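Local coordinates for ribonuclease J (Methanolobus psychrophilus R15, PDB 5HAB), which probably degrades RNA as an archaeal exoribonuclease of the metallo-beta-lactamase and beta-CASP family, here in complex with RNA, at residues 365-369 with 397-401; 45-50 with 90-96; 214-218 with 419-423; 110-114 with 133-138. The protein carries 1 engineered substitution. All blocks are in the same frame, centred on the assembly; numbering follows the deposited sequence.

Interaction 1 of 4, residues 365-369 with 397-401; sequences VETGD and KGARI
The carbonyl oxygen D369 O receives R400 N at 2.6 Å in a nearly straight bond (N-H...O 172°), the donor lying close to the C=O direction. A399 adds a CA-H...O contact to the same oxygen, with A399 CA 3.3 Å from D369 O. A second backbone bond runs the other way: G368 N donates to G398 O at 3.1 Å, while T367 CA makes a CA-H...O contact with G398 O. What brings these atoms together is a pair of tight turns. A type II turn runs from E366 to D369 with G368 at a positive phi (100°), and G398 is the C-prime residue of the Schellman motif that ends helix 381-396. The D369 carboxylate steadies the first turn: its OD2 takes E366 N at 2.6 Å and forms a salt bridge with K335. V365 CG2 presses on the K397 chain at about a right angle, meeting K397 CB at 3.5 Å, tighter than usual for two carbons; the lysine then leads away, and K397 NZ hydrogen-bonds to A357 O. R400 folds at chi2 and chi3 to reach E414 and D447 of the second subunit. This is where the beta-alpha-beta crossover from strand 370-374 to strand 400-402 of the parallel beta-CASP sheet closes, so backbone bonds join the approaches to these two neighbouring strands while the arginine is left for the subunit interface.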
loop_
_atom_site.group_PDB
_atom_site.type_symbol
_atom_site.label_atom_id
_atom_site.label_comp_id
_atom_site.label_asym_id
_atom_site.label_seq_id
_atom_site.Cartn_x
_atom_site.Cartn_y
_atom_site.Cartn_z
ATOM N N VAL B 365 4.008 33.248 3.691
ATOM C CA VAL B 365 3.841 32.270 4.753
ATOM C C VAL B 365 5.148 32.161 5.539
ATOM O O VAL B 365 6.232 32.044 4.972
ATOM C CB VAL B 365 3.377 30.904 4.202
ATOM C CG1 VAL B 365 1.976 31.024 3.622
ATOM C CG2 VAL B 365 4.321 30.402 3.149
ATOM N N GLU B 366 5.033 32.221 6.857
ATOM C CA GLU B 366 6.192 32.160 7.736
ATOM C C GLU B 366 6.013 31.043 8.766
ATOM O O GLU B 366 4.891 30.596 9.007
ATOM C CB GLU B 366 6.418 33.525 8.394
ATOM C CG GLU B 366 5.289 33.989 9.297
ATOM C CD GLU B 366 5.406 35.460 9.659
ATOM O OE1 GLU B 366 6.325 36.129 9.134
ATOM O OE2 GLU B 366 4.574 35.951 10.453
ATOM N N THR B 367 7.125 30.582 9.337
ATOM C CA THR B 367 7.136 29.438 10.248
ATOM C C THR B 367 6.013 29.489 11.284
ATOM O O THR B 367 5.758 30.526 11.895
ATOM C CB THR B 367 8.494 29.335 10.976
ATOM O OG1 THR B 367 9.535 29.132 10.013
ATOM C CG2 THR B 367 8.500 28.170 11.960
ATOM N N GLY B 368 5.326 28.364 11.455
ATOM C CA GLY B 368 4.235 28.288 12.405
ATOM C C GLY B 368 2.866 28.419 11.768
ATOM O O GLY B 368 1.891 27.881 12.290
ATOM N N ASP B 369 2.793 29.146 10.652
ATOM C CA ASP B 369 1.536 29.366 9.930
ATOM C C ASP B 369 0.807 28.058 9.629
ATOM O O ASP B 369 1.423 27.058 9.255
ATOM C CB ASP B 369 1.787 30.138 8.631
ATOM C CG ASP B 369 2.022 31.620 8.869
ATOM O OD1 ASP B 369 1.493 32.148 9.870
ATOM O OD2 ASP B 369 2.716 32.258 8.048
ATOM N N LYS B 397 8.509 26.741 3.396
ATOM C CA LYS B 397 8.401 28.079 3.975
ATOM C C LYS B 397 7.909 28.022 5.420
ATOM O O LYS B 397 7.541 29.045 5.999
ATOM C CB LYS B 397 7.474 28.966 3.141
ATOM C CG LYS B 397 8.037 29.385 1.783
ATOM C CD LYS B 397 7.262 30.568 1.210
ATOM C CE LYS B 397 7.783 30.988 -0.157
ATOM N NZ LYS B 397 7.497 29.958 -1.194
ATOM N N GLY B 398 7.900 26.823 5.997
ATOM C CA GLY B 398 7.632 26.648 7.419
ATOM C C GLY B 398 6.190 26.477 7.871
ATOM O O GLY B 398 5.910 26.510 9.068
ATOM N N ALA B 399 5.274 26.279 6.929
ATOM C CA ALA B 399 3.860 26.146 7.269
ATOM C C ALA B 399 3.572 24.792 7.915
ATOM O O ALA B 399 4.272 23.815 7.662
ATOM C CB ALA B 399 2.997 26.336 6.033
ATOM N N ARG B 400 2.536 24.739 8.743
ATOM C CA ARG B 400 2.098 23.482 9.331
ATOM C C ARG B 400 0.831 23.020 8.609
ATOM O O ARG B 400 -0.171 23.744 8.545
ATOM C CB ARG B 400 1.853 23.618 10.844
ATOM C CG ARG B 400 3.023 24.201 11.662
ATOM C CD ARG B 400 4.347 23.455 11.462
ATOM N NE ARG B 400 4.289 22.046 11.855
ATOM C CZ ARG B 400 5.246 21.159 11.589
ATOM N NH1 ARG B 400 6.339 21.532 10.933
ATOM N NH2 ARG B 400 5.111 19.896 11.975
ATOM N N ILE B 401 0.901 21.824 8.032
ATOM C CA ILE B 401 -0.165 21.308 7.184
ATOM C C ILE B 401 -1.162 20.458 7.957
ATOM O O ILE B 401 -0.799 19.432 8.531
ATOM C CB ILE B 401 0.422 20.487 6.023
ATOM C CG1 ILE B 401 1.522 21.279 5.311
ATOM C CG2 ILE B 401 -0.678 20.071 5.059
ATOM C CD1 ILE B 401 1.038 22.573 4.708
#

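Interaction 2 of 4, residues 45-50 with 90-96; sequences RVNEDI and MNEVNGN
N96 pairs with D49 in a parallel bridge, giving N96 N to E48 O (2.8 Å) and accepting I50 N at N96 O (2.7 Å), so that one residue spans the two peptides flanking its partner. I50 packs against the incoming segment: I50 CD1 lies 3.5 Å from G95 C, against the peptide of that extended glycine, and 3.7 Å from V93 CG1. CG2 of I50, placed anti to the backbone N (chi1 -58° for CG1), meets M90 CE tip to tip at 4.0 Å, the methionine being folded at both chi2 and chi3. In the seven-stranded sheet of the metallo-beta-lactamase fold, strands 41-46 and 49-53 form a hairpin with a two-residue turn, and strand 96-102 joins its second arm in parallel, entering from an inverse gamma turn centred on N94. R45 works at the other flank. R45 CD approaches N94 O at 3.4 Å, and the chain bends back at chi3 (58°) so that R45 NH1 hydrogen-bonds to N47 O at 3.0 Å, nearly in the guanidinium plane; E25 and E464 make salt bridges with the same group. D49 and N96 point to the same face of the sheet, and D49 OD1 makes a salt bridge to R98, two residues further along strand 96-102.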
loop_
_atom_site.group_PDB
_atom_site.type_symbol
_atom_site.label_atom_id
_atom_site.label_comp_id
_atom_site.label_asym_id
_atom_site.label_seq_id
_atom_site.Cartn_x
_atom_site.Cartn_y
_atom_site.Cartn_z
ATOM N N ARG B 45 -34.244 5.473 -21.723
ATOM C CA ARG B 45 -35.190 5.437 -22.826
ATOM C C ARG B 45 -36.497 4.815 -22.352
ATOM O O ARG B 45 -36.503 3.726 -21.798
ATOM C CB ARG B 45 -34.618 4.639 -24.006
ATOM C CG ARG B 45 -35.553 4.512 -25.201
ATOM C CD ARG B 45 -34.884 3.789 -26.370
ATOM N NE ARG B 45 -34.433 2.450 -25.998
ATOM C CZ ARG B 45 -35.235 1.404 -25.822
ATOM N NH1 ARG B 45 -36.545 1.531 -25.989
ATOM N NH2 ARG B 45 -34.729 0.227 -25.478
ATOM N N VAL B 46 -37.599 5.530 -22.524
ATOM C CA VAL B 46 -38.917 4.950 -22.325
ATOM C C VAL B 46 -39.605 4.880 -23.686
ATOM O O VAL B 46 -40.007 5.906 -24.253
ATOM C CB VAL B 46 -39.740 5.741 -21.310
ATOM C CG1 VAL B 46 -40.966 4.938 -20.892
ATOM C CG2 VAL B 46 -38.887 6.092 -20.099
ATOM N N ASN B 47 -39.687 3.665 -24.218
ATOM C CA ASN B 47 -40.199 3.412 -25.560
ATOM C C ASN B 47 -39.367 4.158 -26.607
ATOM O O ASN B 47 -38.347 3.643 -27.064
ATOM C CB ASN B 47 -41.680 3.788 -25.630
ATOM C CG ASN B 47 -42.528 2.930 -24.707
ATOM O OD1 ASN B 47 -42.256 1.743 -24.526
ATOM N ND2 ASN B 47 -43.535 3.532 -24.093
ATOM N N GLU B 48 -39.785 5.359 -26.995
ATOM C CA GLU B 48 -39.019 6.117 -27.986
ATOM C C GLU B 48 -38.705 7.534 -27.514
ATOM O O GLU B 48 -38.224 8.358 -28.291
ATOM C CB GLU B 48 -39.756 6.170 -29.326
ATOM C CG GLU B 48 -40.053 4.803 -29.925
ATOM C CD GLU B 48 -40.454 4.876 -31.390
ATOM O OE1 GLU B 48 -40.155 3.919 -32.136
ATOM O OE2 GLU B 48 -41.078 5.883 -31.790
ATOM N N ASP B 49 -38.958 7.811 -26.239
ATOM C CA ASP B 49 -38.571 9.091 -25.653
ATOM C C ASP B 49 -37.374 8.899 -24.727
ATOM O O ASP B 49 -37.301 7.907 -24.017
ATOM C CB ASP B 49 -39.745 9.710 -24.901
ATOM C CG ASP B 49 -40.837 10.201 -25.833
ATOM O OD1 ASP B 49 -40.501 10.787 -26.885
ATOM O OD2 ASP B 49 -42.027 9.978 -25.522
ATOM N N ILE B 50 -36.421 9.828 -24.753
ATOM C CA ILE B 50 -35.188 9.668 -23.984
ATOM C C ILE B 50 -34.985 10.799 -22.978
ATOM O O ILE B 50 -35.100 11.972 -23.321
ATOM C CB ILE B 50 -33.971 9.564 -24.922
ATOM C CG1 ILE B 50 -34.145 8.397 -25.895
ATOM C CG2 ILE B 50 -32.683 9.406 -24.118
ATOM C CD1 ILE B 50 -33.030 8.284 -26.908
ATOM N N MET B 90 -25.470 7.966 -29.253
ATOM C CA MET B 90 -26.889 8.282 -29.161
ATOM C C MET B 90 -27.551 8.203 -30.530
ATOM O O MET B 90 -28.777 8.136 -30.625
ATOM C CB MET B 90 -27.110 9.670 -28.546
ATOM C CG MET B 90 -26.683 9.776 -27.087
ATOM S SD MET B 90 -27.581 8.645 -26.000
ATOM C CE MET B 90 -29.236 9.331 -26.077
ATOM N N ASN B 91 -26.741 8.176 -31.587
ATOM C CA ASN B 91 -27.283 8.014 -32.934
ATOM C C ASN B 91 -27.723 6.575 -33.216
ATOM O O ASN B 91 -28.472 6.331 -34.159
ATOM C CB ASN B 91 -26.257 8.455 -33.973
ATOM C CG ASN B 91 -25.902 9.918 -33.845
ATOM O OD1 ASN B 91 -26.764 10.756 -33.574
ATOM N ND2 ASN B 91 -24.625 10.235 -34.028
ATOM N N GLU B 92 -27.264 5.628 -32.401
ATOM C CA GLU B 92 -27.679 4.231 -32.549
ATOM C C GLU B 92 -28.770 3.861 -31.525
ATOM O O GLU B 92 -29.235 2.720 -31.486
ATOM C CB GLU B 92 -26.462 3.289 -32.429
ATOM C CG GLU B 92 -26.627 1.926 -33.133
ATOM C CD GLU B 92 -25.381 1.037 -33.053
ATOM O OE1 GLU B 92 -25.526 -0.206 -32.977
ATOM O OE2 GLU B 92 -24.257 1.581 -33.081
ATOM N N VAL B 93 -29.170 4.825 -30.695
ATOM C CA VAL B 93 -30.221 4.590 -29.699
ATOM C C VAL B 93 -31.576 4.954 -30.304
ATOM O O VAL B 93 -31.759 6.059 -30.816
ATOM C CB VAL B 93 -29.972 5.383 -28.394
ATOM C CG1 VAL B 93 -31.102 5.136 -27.394
ATOM C CG2 VAL B 93 -28.626 5.007 -27.788
ATOM N N ASN B 94 -32.528 4.031 -30.213
ATOM C CA ASN B 94 -33.810 4.163 -30.899
ATOM C C ASN B 94 -34.807 5.056 -30.152
ATOM O O ASN B 94 -35.781 4.570 -29.582
ATOM C CB ASN B 94 -34.415 2.771 -31.118
ATOM C CG ASN B 94 -35.464 2.748 -32.220
ATOM O OD1 ASN B 94 -35.456 3.587 -33.121
ATOM N ND2 ASN B 94 -36.370 1.777 -32.153
ATOM N N GLY B 95 -34.575 6.364 -30.181
ATOM C CA GLY B 95 -35.460 7.299 -29.514
ATOM C C GLY B 95 -35.071 8.753 -29.684
ATOM O O GLY B 95 -34.043 9.068 -30.282
ATOM N N ASN B 96 -35.888 9.649 -29.146
ATOM C CA ASN B 96 -35.593 11.074 -29.224
ATOM C C ASN B 96 -35.460 11.660 -27.829
ATOM O O ASN B 96 -36.284 11.396 -26.951
ATOM C CB ASN B 96 -36.679 11.817 -30.007
ATOM C CG ASN B 96 -36.890 11.241 -31.391
ATOM O OD1 ASN B 96 -36.084 11.465 -32.295
ATOM N ND2 ASN B 96 -37.983 10.503 -31.570
#

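Interaction 3 of 4, residues 214-218 with 419-423; sequences LKELG and LLRML
Peptide groups rather than rings are the flat elements here: G218 CA rests against two successive carbonyls, 3.5 Å from M422 O and 3.3 Å from L423 O, in CA-H...O contacts. Lacking a side chain, this glycine lets the helices come within 8.1 Å of each other at an angle of 54°. One water donates to both K215 O and M422 O, tying the backbones together where they converge. Helices 211-220 and 413-423 each lead into a strand of the same mixed sheet, 222-228 and 427-431, which are parallel neighbours, and this arrangement belongs to the layered alpha/beta architecture of the metallo-beta-lactamase fold. L217, L419 and L423 lie against the strands of that sheet. L423 CD2 rests on one turn of the opposing helix, 3.5 Å from L214 O and 4.0 Å from L217 CB, while L419 CD1 lies 4.3 Å from L214 CD1. F181 backs both L214 and L419. At the flank, where M422 packs on F199, L214 and M422 cross obliquely; the methionine chain bends at chi3 (-69°) so that M422 CE meets L214 CD1 at 3.7 Å. On the outer side K215 lays its CG near that of M422, and its NZ forms a salt bridge to E256 of the second subunit.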
loop_
_atom_site.group_PDB
_atom_site.type_symbol
_atom_site.label_atom_id
_atom_site.label_comp_id
_atom_site.label_asym_id
_atom_site.label_seq_id
_atom_site.Cartn_x
_atom_site.Cartn_y
_atom_site.Cartn_z
ATOM N N LEU B 214 -38.712 7.072 -0.389
ATOM C CA LEU B 214 -37.960 5.947 -0.934
ATOM C C LEU B 214 -38.722 4.648 -0.699
ATOM O O LEU B 214 -38.843 3.814 -1.604
ATOM C CB LEU B 214 -36.563 5.861 -0.308
ATOM C CG LEU B 214 -35.600 7.031 -0.544
ATOM C CD1 LEU B 214 -34.258 6.779 0.137
ATOM C CD2 LEU B 214 -35.411 7.299 -2.024
ATOM N N LYS B 215 -39.264 4.498 0.508
ATOM C CA LYS B 215 -40.018 3.299 0.861
ATOM C C LYS B 215 -41.289 3.195 0.023
ATOM O O LYS B 215 -41.615 2.126 -0.515
ATOM C CB LYS B 215 -40.366 3.305 2.349
ATOM C CG LYS B 215 -39.166 3.270 3.278
ATOM C CD LYS B 215 -39.607 3.235 4.733
ATOM C CE LYS B 215 -38.437 3.469 5.673
ATOM N NZ LYS B 215 -38.873 3.462 7.096
ATOM N N GLU B 216 -42.001 4.316 -0.084
ATOM C CA GLU B 216 -43.193 4.391 -0.923
ATOM C C GLU B 216 -42.890 3.970 -2.358
ATOM O O GLU B 216 -43.600 3.141 -2.912
ATOM C CB GLU B 216 -43.786 5.801 -0.900
ATOM C CG GLU B 216 -44.505 6.140 0.394
ATOM C CD GLU B 216 -45.200 7.487 0.337
ATOM O OE1 GLU B 216 -44.796 8.330 -0.493
ATOM O OE2 GLU B 216 -46.148 7.704 1.124
ATOM N N LEU B 217 -41.844 4.549 -2.952
ATOM C CA LEU B 217 -41.392 4.175 -4.295
ATOM C C LEU B 217 -41.151 2.680 -4.395
ATOM O O LEU B 217 -41.557 2.038 -5.365
ATOM C CB LEU B 217 -40.111 4.917 -4.679
ATOM C CG LEU B 217 -40.232 6.196 -5.498
ATOM C CD1 LEU B 217 -38.854 6.770 -5.730
ATOM C CD2 LEU B 217 -40.916 5.908 -6.822
ATOM N N GLY B 218 -40.459 2.141 -3.396
ATOM C CA GLY B 218 -40.237 0.711 -3.309
ATOM C C GLY B 218 -41.528 -0.073 -3.436
ATOM O O GLY B 218 -41.603 -1.050 -4.181
ATOM N N LEU B 419 -30.383 1.360 1.002
ATOM C CA LEU B 419 -31.037 1.900 -0.193
ATOM C C LEU B 419 -31.694 0.767 -0.980
ATOM O O LEU B 419 -32.839 0.873 -1.429
ATOM C CB LEU B 419 -30.039 2.648 -1.078
ATOM C CG LEU B 419 -30.595 3.176 -2.407
ATOM C CD1 LEU B 419 -31.687 4.201 -2.166
ATOM C CD2 LEU B 419 -29.496 3.770 -3.267
ATOM N N LEU B 420 -30.949 -0.321 -1.132
ATOM C CA LEU B 420 -31.419 -1.493 -1.846
ATOM C C LEU B 420 -32.637 -2.085 -1.141
ATOM O O LEU B 420 -33.575 -2.545 -1.790
ATOM C CB LEU B 420 -30.295 -2.524 -1.951
ATOM C CG LEU B 420 -30.093 -3.227 -3.289
ATOM C CD1 LEU B 420 -30.190 -2.223 -4.420
ATOM C CD2 LEU B 420 -28.733 -3.896 -3.307
ATOM N N ARG B 421 -32.637 -2.048 0.190
ATOM C CA ARG B 421 -33.764 -2.610 0.934
ATOM C C ARG B 421 -34.996 -1.709 0.883
ATOM O O ARG B 421 -36.124 -2.186 0.994
ATOM C CB ARG B 421 -33.379 -2.857 2.394
ATOM C CG ARG B 421 -32.445 -4.038 2.617
ATOM C CD ARG B 421 -32.407 -4.464 4.089
ATOM N NE ARG B 421 -33.652 -4.172 4.801
ATOM C CZ ARG B 421 -33.809 -3.155 5.644
ATOM N NH1 ARG B 421 -32.797 -2.328 5.880
ATOM N NH2 ARG B 421 -34.974 -2.962 6.246
ATOM N N MET B 422 -34.785 -0.415 0.675
ATOM C CA MET B 422 -35.900 0.519 0.611
ATOM C C MET B 422 -36.547 0.563 -0.775
ATOM O O MET B 422 -37.766 0.452 -0.902
ATOM C CB MET B 422 -35.434 1.918 1.022
ATOM C CG MET B 422 -35.188 2.058 2.518
ATOM S SD MET B 422 -34.784 3.742 3.022
ATOM C CE MET B 422 -33.159 3.934 2.293
ATOM N N LEU B 423 -35.733 0.716 -1.813
ATOM C CA LEU B 423 -36.267 0.857 -3.163
ATOM C C LEU B 423 -36.725 -0.475 -3.746
ATOM O O LEU B 423 -37.542 -0.500 -4.666
ATOM C CB LEU B 423 -35.226 1.496 -4.083
ATOM C CG LEU B 423 -35.041 3.003 -3.913
ATOM C CD1 LEU B 423 -33.973 3.527 -4.865
ATOM C CD2 LEU B 423 -36.368 3.716 -4.138
HETATM O O HOH W 1 -40.581 -0.471 0.383
#

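Interaction 4 of 4, residues 110-114 with 133-138; sequences IGAIP and LIKHQI
I110 and I134 form the apolar centre of this contact, which packs helix 128-138 against the turn just after the stretch that in metallo-beta-lactamase relatives carries the HxHxDH metal-binding motif, in which this protein probably has its engineered alanine. The two isoleucines meet at a slant, I110 CG2 lying 4.0 Å from I134 CG1. With chi1 at 70°, I110 holds CG1 between its backbone N and carbonyl carbon, which aims CD1 at the helix, where L133 CB and the I134 chain receive it. I113 meets its neighbours at about right angles: I113 CG2 touches I138 CD1 at 3.8 Å and I134 CG2 at 4.1 Å. C102 of the adjoining strand 96-102 lies against I110, I113 and I134 alike, so the cluster is continuous with the sheet. The polar element is the backbone of the turn itself: I110 to I113 make a type I turn, with I113 N bonded to I110 O at 3.1 Å. The proline ring provides the last kind of contact. Q137 extends its chain, CG anti to the backbone N (chi1 167°), and so brings its stem to the P114 ring, which it crosses at about a right angle, with P114 CG 3.6 Å from Q137 CG.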
loop_
_atom_site.group_PDB
_atom_site.type_symbol
_atom_site.label_atom_id
_atom_site.label_comp_id
_atom_site.label_asym_id
_atom_site.label_seq_id
_atom_site.Cartn_x
_atom_site.Cartn_y
_atom_site.Cartn_z
ATOM N N ILE B 110 -22.161 18.467 -14.588
ATOM C CA ILE B 110 -22.513 19.508 -15.553
ATOM C C ILE B 110 -21.312 20.021 -16.331
ATOM O O ILE B 110 -21.454 20.913 -17.161
ATOM C CB ILE B 110 -23.234 20.695 -14.878
ATOM C CG1 ILE B 110 -22.268 21.492 -13.997
ATOM C CG2 ILE B 110 -24.454 20.218 -14.105
ATOM C CD1 ILE B 110 -22.803 22.849 -13.587
ATOM N N GLY B 111 -20.137 19.455 -16.081
ATOM C CA GLY B 111 -18.922 19.925 -16.726
ATOM C C GLY B 111 -18.902 19.849 -18.245
ATOM O O GLY B 111 -18.182 20.607 -18.894
ATOM N N ALA B 112 -19.691 18.943 -18.817
ATOM C CA ALA B 112 -19.741 18.782 -20.269
ATOM C C ALA B 112 -21.026 19.356 -20.874
ATOM O O ALA B 112 -21.229 19.263 -22.083
ATOM C CB ALA B 112 -19.596 17.316 -20.651
ATOM N N ILE B 113 -21.899 19.913 -20.033
ATOM C CA ILE B 113 -23.122 20.568 -20.512
ATOM C C ILE B 113 -22.847 21.548 -21.669
ATOM O O ILE B 113 -23.461 21.411 -22.731
ATOM C CB ILE B 113 -23.872 21.277 -19.358
ATOM C CG1 ILE B 113 -24.589 20.259 -18.467
ATOM C CG2 ILE B 113 -24.868 22.286 -19.906
ATOM C CD1 ILE B 113 -25.757 19.579 -19.136
ATOM N N PRO B 114 -21.902 22.500 -21.496
ATOM C CA PRO B 114 -21.676 23.472 -22.573
ATOM C C PRO B 114 -21.111 22.881 -23.857
ATOM O O PRO B 114 -20.997 23.596 -24.852
ATOM C CB PRO B 114 -20.657 24.446 -21.963
ATOM C CG PRO B 114 -20.709 24.214 -20.508
ATOM C CD PRO B 114 -21.013 22.773 -20.351
ATOM N N LEU B 133 -26.151 27.588 -11.569
ATOM C CA LEU B 133 -24.770 27.301 -11.962
ATOM C C LEU B 133 -24.653 26.965 -13.448
ATOM O O LEU B 133 -23.686 27.359 -14.116
ATOM C CB LEU B 133 -24.202 26.149 -11.138
ATOM C CG LEU B 133 -24.005 26.436 -9.652
ATOM C CD1 LEU B 133 -23.830 25.128 -8.906
ATOM C CD2 LEU B 133 -22.830 27.370 -9.432
ATOM N N ILE B 134 -25.636 26.225 -13.954
ATOM C CA ILE B 134 -25.672 25.886 -15.368
ATOM C C ILE B 134 -25.838 27.158 -16.194
ATOM O O ILE B 134 -25.134 27.350 -17.181
ATOM C CB ILE B 134 -26.776 24.867 -15.692
ATOM C CG1 ILE B 134 -26.488 23.524 -15.017
ATOM C CG2 ILE B 134 -26.870 24.664 -17.195
ATOM C CD1 ILE B 134 -27.619 22.525 -15.176
ATOM N N LYS B 135 -26.760 28.033 -15.796
ATOM C CA LYS B 135 -26.929 29.299 -16.517
ATOM C C LYS B 135 -25.659 30.133 -16.522
ATOM O O LYS B 135 -25.221 30.595 -17.578
ATOM C CB LYS B 135 -28.071 30.144 -15.936
ATOM C CG LYS B 135 -29.449 29.587 -16.152
ATOM C CD LYS B 135 -30.499 30.535 -15.611
ATOM C CE LYS B 135 -31.873 29.900 -15.650
ATOM N NZ LYS B 135 -32.908 30.770 -15.033
ATOM N N HIS B 136 -25.070 30.322 -15.344
ATOM C CA HIS B 136 -23.853 31.119 -15.235
ATOM C C HIS B 136 -22.739 30.516 -16.080
ATOM O O HIS B 136 -21.882 31.235 -16.583
ATOM C CB HIS B 136 -23.411 31.252 -13.774
ATOM C CG HIS B 136 -24.335 32.088 -12.944
ATOM N ND1 HIS B 136 -24.178 32.250 -11.583
ATOM C CD2 HIS B 136 -25.436 32.800 -13.283
ATOM C CE1 HIS B 136 -25.144 33.029 -11.121
ATOM N NE2 HIS B 136 -25.919 33.374 -12.133
ATOM N N GLN B 137 -22.759 29.198 -16.241
ATOM C CA GLN B 137 -21.718 28.537 -17.018
ATOM C C GLN B 137 -21.957 28.671 -18.526
ATOM O O GLN B 137 -21.023 28.939 -19.279
ATOM C CB GLN B 137 -21.618 27.070 -16.616
ATOM C CG GLN B 137 -20.808 26.215 -17.558
ATOM C CD GLN B 137 -20.571 24.829 -16.998
ATOM O OE1 GLN B 137 -21.370 23.917 -17.212
ATOM N NE2 GLN B 137 -19.467 24.663 -16.275
ATOM N N ILE B 138 -23.195 28.444 -18.964
ATOM C CA ILE B 138 -23.558 28.556 -20.378
ATOM C C ILE B 138 -23.210 29.938 -20.924
ATOM O O ILE B 138 -22.702 30.073 -22.041
ATOM C CB ILE B 138 -25.056 28.250 -20.595
ATOM C CG1 ILE B 138 -25.355 26.776 -20.307
ATOM C CG2 ILE B 138 -25.482 28.616 -22.008
ATOM C CD1 ILE B 138 -24.636 25.820 -21.230
#

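The four contacts sample two parts of one chain. Interactions 2, 3 and 4 lie in the metallo-beta-lactamase part, whereas interaction 1 closes a crossover of the beta-CASP sheet, its centre about 57 Å from that of interaction 2. Strand 96-102 connects two of them: interaction 2 docks its beginning beside the hairpin, and residues 110-114 of interaction 4 follow beyond its end, the centres being about 24 Å apart. Interaction 4 approaches the bound RNA most closely, with nearest atoms about 7 Å away, against about 16 Å for interactions 1 and 3 and about 22 Å for interaction 2. Interactions 1 and 3, about 50 Å apart between centres, both touch the second subunit.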